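PDB 4X7M: TarM from Staphylococcus aureus subsp. aureus 21178, which belongs to the GT-B clan of glycosyl transferases, pairing two parallel-sheet, Rossmann-like halves with a long antiparallel beta-sheet inserted into the first. Local coordinates for residues A36-F41 and T64-V69; N138-R143 and E155-D160; G186-T191 and K201-L206. The protein carries 1 engineered substitution. One frame throughout, in Å; residues are numbered along the deposited sequence.

Contact 1: residues A36-F41 and T64-V69; sequences ADIVTF and TKMYNV
Ile38 faces Met66, Val39 faces Tyr67 and Thr40 faces Asn68 across two parallel strands, 36-40 and 66-68, whose axes approach to 4.6 Å, with 25° between their directions. Ile38 bridges the junction twice, its N donating to Lys65 O and its O receiving Tyr67 N at 2.7 Å; Thr40 N then bonds Tyr67 O, and a weak bond from Val69 N to Thr40 O closes the series. At the opposite end a side chain replaces the backbone acceptor. Lys65 N meets OD1 of Asp37 at 2.9 Å, on the anti side and 27° out of the carboxylate plane, and Tyr30 OH holds the same oxygen. The ring of Tyr67 comes edge-on to this aspartate, CE2 lying 3.6 Å from Asp37 CB, with ring and carboxylate planes 74° apart. On the face carrying Ile38, its CD1 packs against CG2 of Thr64 at 3.8 Å. Asn68 directs OD1 to Phe70 N as N-cap of helix 69-80, while ND2 reaches Asp42 O. Linked in sequence through helix 47-56, the strands form a beta-alpha-beta unit at the margin of the parallel, Rossmann-like sheet of a GT-B fold.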
loop_
_atom_site.group_PDB
_atom_site.type_symbol
_atom_site.label_atom_id
_atom_site.label_comp_id
_atom_site.label_asym_id
_atom_site.label_seq_id
_atom_site.Cartn_x
_atom_site.Cartn_y
_atom_site.Cartn_z
ATOM N N ALA A 36 14.733 10.960 -1.308
ATOM C CA ALA A 36 13.758 10.094 -1.965
ATOM C C ALA A 36 12.383 10.321 -1.335
ATOM O O ALA A 36 12.071 9.814 -0.253
ATOM C CB ALA A 36 14.185 8.642 -1.863
ATOM N N ASP A 37 11.582 11.155 -1.995
ATOM C CA ASP A 37 10.268 11.537 -1.504
ATOM C C ASP A 37 9.175 10.819 -2.254
ATOM O O ASP A 37 9.435 10.253 -3.318
ATOM C CB ASP A 37 10.126 13.068 -1.589
ATOM C CG ASP A 37 11.280 13.771 -0.920
ATOM O OD1 ASP A 37 11.468 13.570 0.295
ATOM O OD2 ASP A 37 12.069 14.424 -1.635
ATOM N N ILE A 38 7.959 10.820 -1.694
ATOM C CA ILE A 38 6.814 10.142 -2.291
ATOM C C ILE A 38 5.838 11.115 -2.971
ATOM O O ILE A 38 5.511 12.164 -2.416
ATOM C CB ILE A 38 6.147 9.195 -1.254
ATOM C CG1 ILE A 38 7.138 8.076 -0.842
ATOM C CG2 ILE A 38 4.838 8.587 -1.795
ATOM C CD1 ILE A 38 7.005 7.624 0.555
ATOM N N VAL A 39 5.379 10.750 -4.180
ATOM C CA VAL A 39 4.425 11.529 -4.961
ATOM C C VAL A 39 3.098 10.766 -5.016
ATOM O O VAL A 39 3.051 9.633 -5.501
ATOM C CB VAL A 39 4.962 11.882 -6.373
ATOM C CG1 VAL A 39 4.036 12.870 -7.081
ATOM C CG2 VAL A 39 6.385 12.441 -6.308
ATOM N N THR A 40 2.036 11.381 -4.459
ATOM C CA THR A 40 0.691 10.825 -4.456
ATOM C C THR A 40 -0.169 11.638 -5.396
ATOM O O THR A 40 0.206 12.767 -5.721
ATOM C CB THR A 40 0.171 10.597 -3.034
ATOM O OG1 THR A 40 0.043 11.854 -2.347
ATOM C CG2 THR A 40 1.044 9.566 -2.248
ATOM N N PHE A 41 -1.284 11.052 -5.885
ATOM C CA PHE A 41 -2.166 11.662 -6.896
ATOM C C PHE A 41 -3.656 11.761 -6.541
ATOM O O PHE A 41 -4.464 12.227 -7.348
ATOM C CB PHE A 41 -2.001 10.932 -8.243
ATOM C CG PHE A 41 -0.577 10.798 -8.741
ATOM C CD1 PHE A 41 0.067 11.871 -9.348
ATOM C CD2 PHE A 41 0.091 9.574 -8.677
ATOM C CE1 PHE A 41 1.367 11.728 -9.847
ATOM C CE2 PHE A 41 1.387 9.441 -9.179
ATOM C CZ PHE A 41 2.008 10.512 -9.773
ATOM N N THR A 64 11.412 12.080 4.800
ATOM C CA THR A 64 10.551 11.761 3.666
ATOM C C THR A 64 9.403 12.741 3.464
ATOM O O THR A 64 8.553 12.917 4.348
ATOM C CB THR A 64 10.088 10.306 3.735
ATOM O OG1 THR A 64 11.247 9.484 3.860
ATOM C CG2 THR A 64 9.293 9.890 2.508
ATOM N N LYS A 65 9.361 13.354 2.280
ATOM C CA LYS A 65 8.269 14.261 1.948
ATOM C C LYS A 65 7.220 13.547 1.110
ATOM O O LYS A 65 7.477 12.495 0.520
ATOM C CB LYS A 65 8.795 15.504 1.204
ATOM C CG LYS A 65 9.695 16.374 2.058
ATOM C CD LYS A 65 10.497 17.343 1.219
ATOM C CE LYS A 65 11.278 18.284 2.091
ATOM N NZ LYS A 65 11.488 19.598 1.424
ATOM N N MET A 66 6.028 14.115 1.080
ATOM C CA MET A 66 4.968 13.643 0.227
ATOM C C MET A 66 4.497 14.814 -0.566
ATOM O O MET A 66 4.110 15.841 -0.002
ATOM C CB MET A 66 3.806 12.990 0.969
ATOM C CG MET A 66 2.896 12.185 0.018
ATOM S SD MET A 66 1.131 12.563 0.104
ATOM C CE MET A 66 0.717 11.632 1.333
ATOM N N TYR A 67 4.623 14.693 -1.874
ATOM C CA TYR A 67 4.154 15.680 -2.812
ATOM C C TYR A 67 2.824 15.143 -3.281
ATOM O O TYR A 67 2.683 13.951 -3.518
ATOM C CB TYR A 67 5.120 15.831 -3.991
ATOM C CG TYR A 67 6.477 16.391 -3.625
ATOM C CD1 TYR A 67 6.685 17.767 -3.528
ATOM C CD2 TYR A 67 7.560 15.552 -3.400
ATOM C CE1 TYR A 67 7.942 18.291 -3.224
ATOM C CE2 TYR A 67 8.820 16.064 -3.085
ATOM C CZ TYR A 67 9.005 17.437 -2.994
ATOM O OH TYR A 67 10.244 17.955 -2.686
ATOM N N ASN A 68 1.820 15.982 -3.311
ATOM C CA ASN A 68 0.525 15.551 -3.793
ATOM C C ASN A 68 0.093 16.543 -4.836
ATOM O O ASN A 68 0.363 17.729 -4.684
ATOM C CB ASN A 68 -0.493 15.388 -2.664
ATOM C CG ASN A 68 -1.836 14.942 -3.163
ATOM O OD1 ASN A 68 -2.630 15.742 -3.649
ATOM N ND2 ASN A 68 -2.073 13.653 -3.166
ATOM N N VAL A 69 -0.521 16.035 -5.922
ATOM C CA VAL A 69 -1.015 16.798 -7.062
ATOM C C VAL A 69 -1.927 17.940 -6.583
ATOM O O VAL A 69 -1.650 19.089 -6.915
ATOM C CB VAL A 69 -1.591 15.875 -8.186
ATOM C CG1 VAL A 69 -2.837 15.129 -7.749
ATOM C CG2 VAL A 69 -1.831 16.624 -9.487
#

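Contact 2: residues N138-R143 and E155-D160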
loop_
_atom_site.group_PDB
_atom_site.type_symbol
_atom_site.label_atom_id
_atom_site.label_comp_id
_atom_site.label_asym_id
_atom_site.label_seq_id
_atom_site.Cartn_x
_atom_site.Cartn_y
_atom_site.Cartn_z
ATOM N N ASN A 138 -36.962 18.302 -2.900
ATOM C CA ASN A 138 -36.716 17.125 -2.048
ATOM C C ASN A 138 -35.610 16.146 -2.511
ATOM O O ASN A 138 -35.573 14.992 -2.061
ATOM C CB ASN A 138 -38.023 16.428 -1.601
ATOM C CG ASN A 138 -38.365 16.630 -0.136
ATOM O OD1 ASN A 138 -38.242 15.708 0.685
ATOM N ND2 ASN A 138 -38.812 17.834 0.222
ATOM N N LYS A 139 -34.677 16.631 -3.363
ATOM C CA LYS A 139 -33.550 15.832 -3.851
ATOM C C LYS A 139 -32.197 16.549 -3.750
ATOM O O LYS A 139 -32.061 17.683 -4.217
ATOM C CB LYS A 139 -33.815 15.260 -5.255
ATOM C CG LYS A 139 -34.564 13.921 -5.236
ATOM C CD LYS A 139 -33.634 12.696 -5.236
ATOM C CE LYS A 139 -33.504 12.033 -3.884
ATOM N NZ LYS A 139 -32.403 12.628 -3.080
ATOM N N ARG A 140 -31.206 15.865 -3.129
ATOM C CA ARG A 140 -29.838 16.337 -2.871
ATOM C C ARG A 140 -29.098 16.727 -4.150
ATOM O O ARG A 140 -28.861 15.880 -5.008
ATOM C CB ARG A 140 -29.058 15.288 -2.051
ATOM C CG ARG A 140 -27.655 15.699 -1.592
ATOM C CD ARG A 140 -26.684 14.535 -1.737
ATOM N NE ARG A 140 -26.175 14.068 -0.450
ATOM C CZ ARG A 140 -25.688 12.850 -0.224
ATOM N NH1 ARG A 140 -25.663 11.943 -1.196
ATOM N NH2 ARG A 140 -25.247 12.522 0.982
ATOM N N ILE A 141 -28.757 18.019 -4.269
ATOM C CA ILE A 141 -28.052 18.583 -5.423
ATOM C C ILE A 141 -26.583 18.927 -5.134
ATOM O O ILE A 141 -25.747 18.829 -6.034
ATOM C CB ILE A 141 -28.814 19.771 -6.072
ATOM C CG1 ILE A 141 -29.141 20.880 -5.046
ATOM C CG2 ILE A 141 -30.065 19.283 -6.807
ATOM C CD1 ILE A 141 -28.996 22.300 -5.574
ATOM N N GLU A 142 -26.276 19.359 -3.893
ATOM C CA GLU A 142 -24.930 19.782 -3.503
ATOM C C GLU A 142 -24.470 19.248 -2.135
ATOM O O GLU A 142 -25.280 18.769 -1.347
ATOM C CB GLU A 142 -24.858 21.322 -3.508
ATOM C CG GLU A 142 -24.815 21.957 -4.887
ATOM C CD GLU A 142 -24.884 23.471 -4.878
ATOM O OE1 GLU A 142 -24.011 24.111 -5.510
ATOM O OE2 GLU A 142 -25.813 24.021 -4.245
ATOM N N ARG A 143 -23.155 19.326 -1.865
ATOM C CA ARG A 143 -22.564 18.968 -0.576
ATOM C C ARG A 143 -21.284 19.747 -0.319
ATOM O O ARG A 143 -20.344 19.655 -1.095
ATOM C CB ARG A 143 -22.337 17.454 -0.396
ATOM C CG ARG A 143 -21.520 17.112 0.855
ATOM C CD ARG A 143 -21.214 15.650 0.965
ATOM N NE ARG A 143 -22.138 15.000 1.893
ATOM C CZ ARG A 143 -22.144 13.699 2.167
ATOM N NH1 ARG A 143 -21.274 12.883 1.577
ATOM N NH2 ARG A 143 -23.021 13.200 3.030
ATOM N N GLU A 155 -19.285 19.081 -3.660
ATOM C CA GLU A 155 -19.683 18.005 -4.555
ATOM C C GLU A 155 -21.055 18.290 -5.111
ATOM O O GLU A 155 -21.939 18.696 -4.369
ATOM C CB GLU A 155 -19.694 16.656 -3.827
ATOM C CG GLU A 155 -18.316 16.067 -3.627
ATOM C CD GLU A 155 -18.294 14.910 -2.650
ATOM O OE1 GLU A 155 -18.649 15.120 -1.466
ATOM O OE2 GLU A 155 -17.894 13.797 -3.065
ATOM N N THR A 156 -21.225 18.100 -6.417
ATOM C CA THR A 156 -22.488 18.271 -7.127
ATOM C C THR A 156 -23.029 16.874 -7.411
ATOM O O THR A 156 -22.278 16.004 -7.863
ATOM C CB THR A 156 -22.292 19.149 -8.376
ATOM O OG1 THR A 156 -22.051 20.489 -7.955
ATOM C CG2 THR A 156 -23.492 19.135 -9.315
ATOM N N PHE A 157 -24.321 16.661 -7.119
ATOM C CA PHE A 157 -25.020 15.387 -7.306
ATOM C C PHE A 157 -26.005 15.458 -8.478
ATOM O O PHE A 157 -26.372 16.553 -8.917
ATOM C CB PHE A 157 -25.746 14.980 -6.008
ATOM C CG PHE A 157 -24.820 14.711 -4.852
ATOM C CD1 PHE A 157 -24.262 15.759 -4.129
ATOM C CD2 PHE A 157 -24.507 13.412 -4.481
ATOM C CE1 PHE A 157 -23.391 15.512 -3.073
ATOM C CE2 PHE A 157 -23.643 13.166 -3.416
ATOM C CZ PHE A 157 -23.093 14.217 -2.715
ATOM N N ASN A 158 -26.412 14.286 -8.995
ATOM C CA ASN A 158 -27.372 14.178 -10.100
ATOM C C ASN A 158 -28.744 13.709 -9.582
ATOM O O ASN A 158 -28.958 13.673 -8.368
ATOM C CB ASN A 158 -26.833 13.239 -11.195
ATOM C CG ASN A 158 -26.462 11.863 -10.708
ATOM O OD1 ASN A 158 -27.304 11.073 -10.282
ATOM N ND2 ASN A 158 -25.182 11.546 -10.768
ATOM N N VAL A 159 -29.661 13.344 -10.497
ATOM C CA VAL A 159 -31.001 12.845 -10.159
ATOM C C VAL A 159 -30.962 11.481 -9.429
ATOM O O VAL A 159 -31.808 11.230 -8.569
ATOM C CB VAL A 159 -31.976 12.859 -11.365
ATOM C CG1 VAL A 159 -32.298 14.288 -11.787
ATOM C CG2 VAL A 159 -31.436 12.042 -12.543
ATOM N N ASP A 160 -29.957 10.630 -9.745
ATOM C CA ASP A 160 -29.759 9.310 -9.126
ATOM C C ASP A 160 -28.929 9.374 -7.823
ATOM O O ASP A 160 -28.612 8.330 -7.242
ATOM C CB ASP A 160 -29.126 8.326 -10.136
ATOM C CG ASP A 160 -30.054 7.769 -11.205
ATOM O OD1 ASP A 160 -31.109 8.398 -11.473
ATOM O OD2 ASP A 160 -29.715 6.716 -11.792
HETATM O O HOH W 1 -18.460 17.706 -0.402
#
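Phe157 lies under the side chain of Arg140 where strands 139-147 and 150-157 pair as an antiparallel beta hairpin, and this is the tightly packed part of the contact. CD of Arg140 sits over the centre of the ring, 3.4 Å from the Phe157 centroid and only 3° off the ring normal, a CH-pi contact. Bends at chi2 and chi3 set CD there and carry the guanidinium outward over the rim, inclined 29° to the ring in an off-centre cation-pi stack; NH1 of Arg140 comes to 3.2 Å from CE2 of Phe157. The ring edge is occupied as well, by Ile141 O in its plane and by CB of Arg143, 3.5 Å from CE1 of Phe157. Asp133, on the adjoining strand, forms salt bridges with both Arg140 and Arg143, so one carboxylate gathers the two guanidinium groups, which probably helps keep the Arg140 group on the ring.

The backbone has an irregularity here: Ile141 and Glu142 both face Phe134, making a classic beta bulge on the side away from 155-160. Toward Phe157, Ile141 O still receives a nearly straight N-H bond (178°) of 2.8 Å from Phe157 N, although that donor stands well above the carbonyl plane.

Farther along, the pairing opens. The CA atoms of Lys139 and Val159 are 7.4 Å apart, both residues are exposed, and the bent lysine chain brings only CD, at 4.1 Å, near Val159 O. The other end is closed by Arg143 and Glu155, whose side chains run alongside each other without a salt bridge; a water lies 2.8 Å from both Arg143 O and Glu155 OE1.

Contact 3: residues G186-T191 and K201-L206; sequences GAVGKT and KNNLAL
Asn202 and Asn203 bring the flat carboxamides to this contact, yet neither lays a face on 186-191: both residues touch it through the CB atom, with the amides beyond. CB of Asn202 rests 3.4 Å from Val188 O, and CB of Asn203 packs obliquely on the valine side chain, 3.9 Å from CG1 of Val188. Peptide groups meet as well. Lys201 O approaches the Gly189 carbonyl, 3.3 Å from its C atom. Two other groups meet Gly189 O: the hydroxyl of Thr191 donates to it at 3.0 Å, in the carbonyl plane, and the CA-H of Asn202 points at it almost straight (173°), with CA 3.3 Å from that oxygen. An unusual chi1 of -34° in Thr191 swings OG1 back toward the glycine two residues earlier and sends CG2 across to CD2 of Leu206, 4.2 Å away. Between the segments the contact rests on CA-H...O approaches and packing; the conventional hydrogen bonds run within a segment or to neighbouring strands. Leu206 N bonds Asn202 O, and OD1 of Asn202 weakly accepts from Ala205 N, capping the first turn. Thr191 pairs through its backbone with Phe200. The arrangement is that of a beta hairpin, strands 187-193 and 199-200, whose short outermost strand at the end of the antiparallel sheet leads, through Lys201 and the N-cap Asn202, into helix 203-214.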
loop_
_atom_site.group_PDB
_atom_site.type_symbol
_atom_site.label_atom_id
_atom_site.label_comp_id
_atom_site.label_asym_id
_atom_site.label_seq_id
_atom_site.Cartn_x
_atom_site.Cartn_y
_atom_site.Cartn_z
ATOM N N GLY A 186 -17.500 6.489 -11.431
ATOM C CA GLY A 186 -16.821 7.413 -10.531
ATOM C C GLY A 186 -15.508 7.916 -11.097
ATOM O O GLY A 186 -14.676 8.438 -10.348
ATOM N N ALA A 187 -15.315 7.753 -12.429
ATOM C CA ALA A 187 -14.117 8.157 -13.166
ATOM C C ALA A 187 -13.977 9.677 -13.268
ATOM O O ALA A 187 -14.971 10.378 -13.465
ATOM C CB ALA A 187 -14.133 7.540 -14.556
ATOM N N VAL A 188 -12.738 10.180 -13.126
ATOM C CA VAL A 188 -12.425 11.608 -13.189
ATOM C C VAL A 188 -12.380 12.049 -14.656
ATOM O O VAL A 188 -11.525 11.600 -15.424
ATOM C CB VAL A 188 -11.127 11.976 -12.402
ATOM C CG1 VAL A 188 -10.735 13.438 -12.604
ATOM C CG2 VAL A 188 -11.266 11.660 -10.916
ATOM N N GLY A 189 -13.320 12.908 -15.022
ATOM C CA GLY A 189 -13.422 13.450 -16.368
ATOM C C GLY A 189 -12.666 14.756 -16.493
ATOM O O GLY A 189 -11.591 14.900 -15.899
ATOM N N LYS A 190 -13.263 15.733 -17.225
ATOM C CA LYS A 190 -12.721 17.075 -17.494
ATOM C C LYS A 190 -12.291 17.789 -16.221
ATOM O O LYS A 190 -13.059 17.823 -15.263
ATOM C CB LYS A 190 -13.706 17.929 -18.320
ATOM C CG LYS A 190 -13.816 17.503 -19.787
ATOM C CD LYS A 190 -14.513 18.535 -20.679
ATOM C CE LYS A 190 -15.978 18.232 -20.924
ATOM N NZ LYS A 190 -16.168 17.084 -21.853
ATOM N N THR A 191 -11.044 18.305 -16.197
ATOM C CA THR A 191 -10.445 18.949 -15.021
ATOM C C THR A 191 -10.061 20.406 -15.278
ATOM O O THR A 191 -9.725 20.763 -16.403
ATOM C CB THR A 191 -9.276 18.099 -14.481
ATOM O OG1 THR A 191 -9.567 16.711 -14.672
ATOM C CG2 THR A 191 -8.994 18.348 -12.999
ATOM N N LYS A 201 -7.937 16.974 -19.903
ATOM C CA LYS A 201 -8.930 15.973 -20.321
ATOM C C LYS A 201 -9.459 15.117 -19.165
ATOM O O LYS A 201 -10.666 14.907 -19.090
ATOM C CB LYS A 201 -8.353 15.090 -21.451
ATOM C CG LYS A 201 -9.270 13.956 -21.924
ATOM C CD LYS A 201 -8.555 12.967 -22.828
ATOM C CE LYS A 201 -9.553 12.116 -23.570
ATOM N NZ LYS A 201 -8.887 11.153 -24.481
ATOM N N ASN A 202 -8.550 14.601 -18.302
ATOM C CA ASN A 202 -8.801 13.725 -17.138
ATOM C C ASN A 202 -7.657 13.821 -16.100
ATOM O O ASN A 202 -6.745 14.649 -16.275
ATOM C CB ASN A 202 -8.993 12.260 -17.577
ATOM C CG ASN A 202 -8.039 11.811 -18.648
ATOM O OD1 ASN A 202 -6.879 12.220 -18.707
ATOM N ND2 ASN A 202 -8.540 11.013 -19.559
ATOM N N ASN A 203 -7.694 12.956 -15.038
ATOM C CA ASN A 203 -6.702 12.955 -13.960
ATOM C C ASN A 203 -5.313 12.621 -14.461
ATOM O O ASN A 203 -4.346 13.220 -13.991
ATOM C CB ASN A 203 -7.129 12.075 -12.775
ATOM C CG ASN A 203 -6.572 12.511 -11.422
ATOM O OD1 ASN A 203 -6.217 13.666 -11.210
ATOM N ND2 ASN A 203 -6.512 11.603 -10.447
ATOM N N LEU A 204 -5.222 11.724 -15.468
ATOM C CA LEU A 204 -3.980 11.299 -16.114
ATOM C C LEU A 204 -3.213 12.489 -16.665
ATOM O O LEU A 204 -2.047 12.692 -16.320
ATOM C CB LEU A 204 -4.314 10.290 -17.237
ATOM C CG LEU A 204 -3.157 9.618 -18.020
ATOM C CD1 LEU A 204 -2.050 9.058 -17.107
ATOM C CD2 LEU A 204 -3.694 8.482 -18.870
ATOM N N ALA A 205 -3.902 13.296 -17.485
ATOM C CA ALA A 205 -3.394 14.498 -18.139
ATOM C C ALA A 205 -2.929 15.538 -17.123
ATOM O O ALA A 205 -1.871 16.130 -17.322
ATOM C CB ALA A 205 -4.458 15.077 -19.046
ATOM N N LEU A 206 -3.688 15.707 -16.007
ATOM C CA LEU A 206 -3.331 16.631 -14.928
ATOM C C LEU A 206 -2.039 16.185 -14.251
ATOM O O LEU A 206 -1.098 16.972 -14.136
ATOM C CB LEU A 206 -4.454 16.740 -13.882
ATOM C CG LEU A 206 -4.151 17.635 -12.654
ATOM C CD1 LEU A 206 -3.998 19.125 -13.049
ATOM C CD2 LEU A 206 -5.193 17.452 -11.555
#

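Contact 1 is the buried one, knit by regular parallel-strand bonding in the Rossmann-like sheet; contact 2 lies at the surface, about 33 Å away between centres, where charged side chains and an aromatic ring dominate an antiparallel pairing. Contact 3 is intermediate in both burial and position. It shares the antiparallel sheet with contact 2, their nearest atoms about 9 Å apart, yet its helix 203-214 also packs on the edge of the parallel sheet, through Tyr210 and Leu214 on Tyr67. Leu206 CD2 lies 4.0 Å from CG2 of Val69, at the start of helix 69-80, so contacts 1 and 3 touch. Helix N-caps by asparagine occur in both of these, whereas contact 2 involves strands and loop alone.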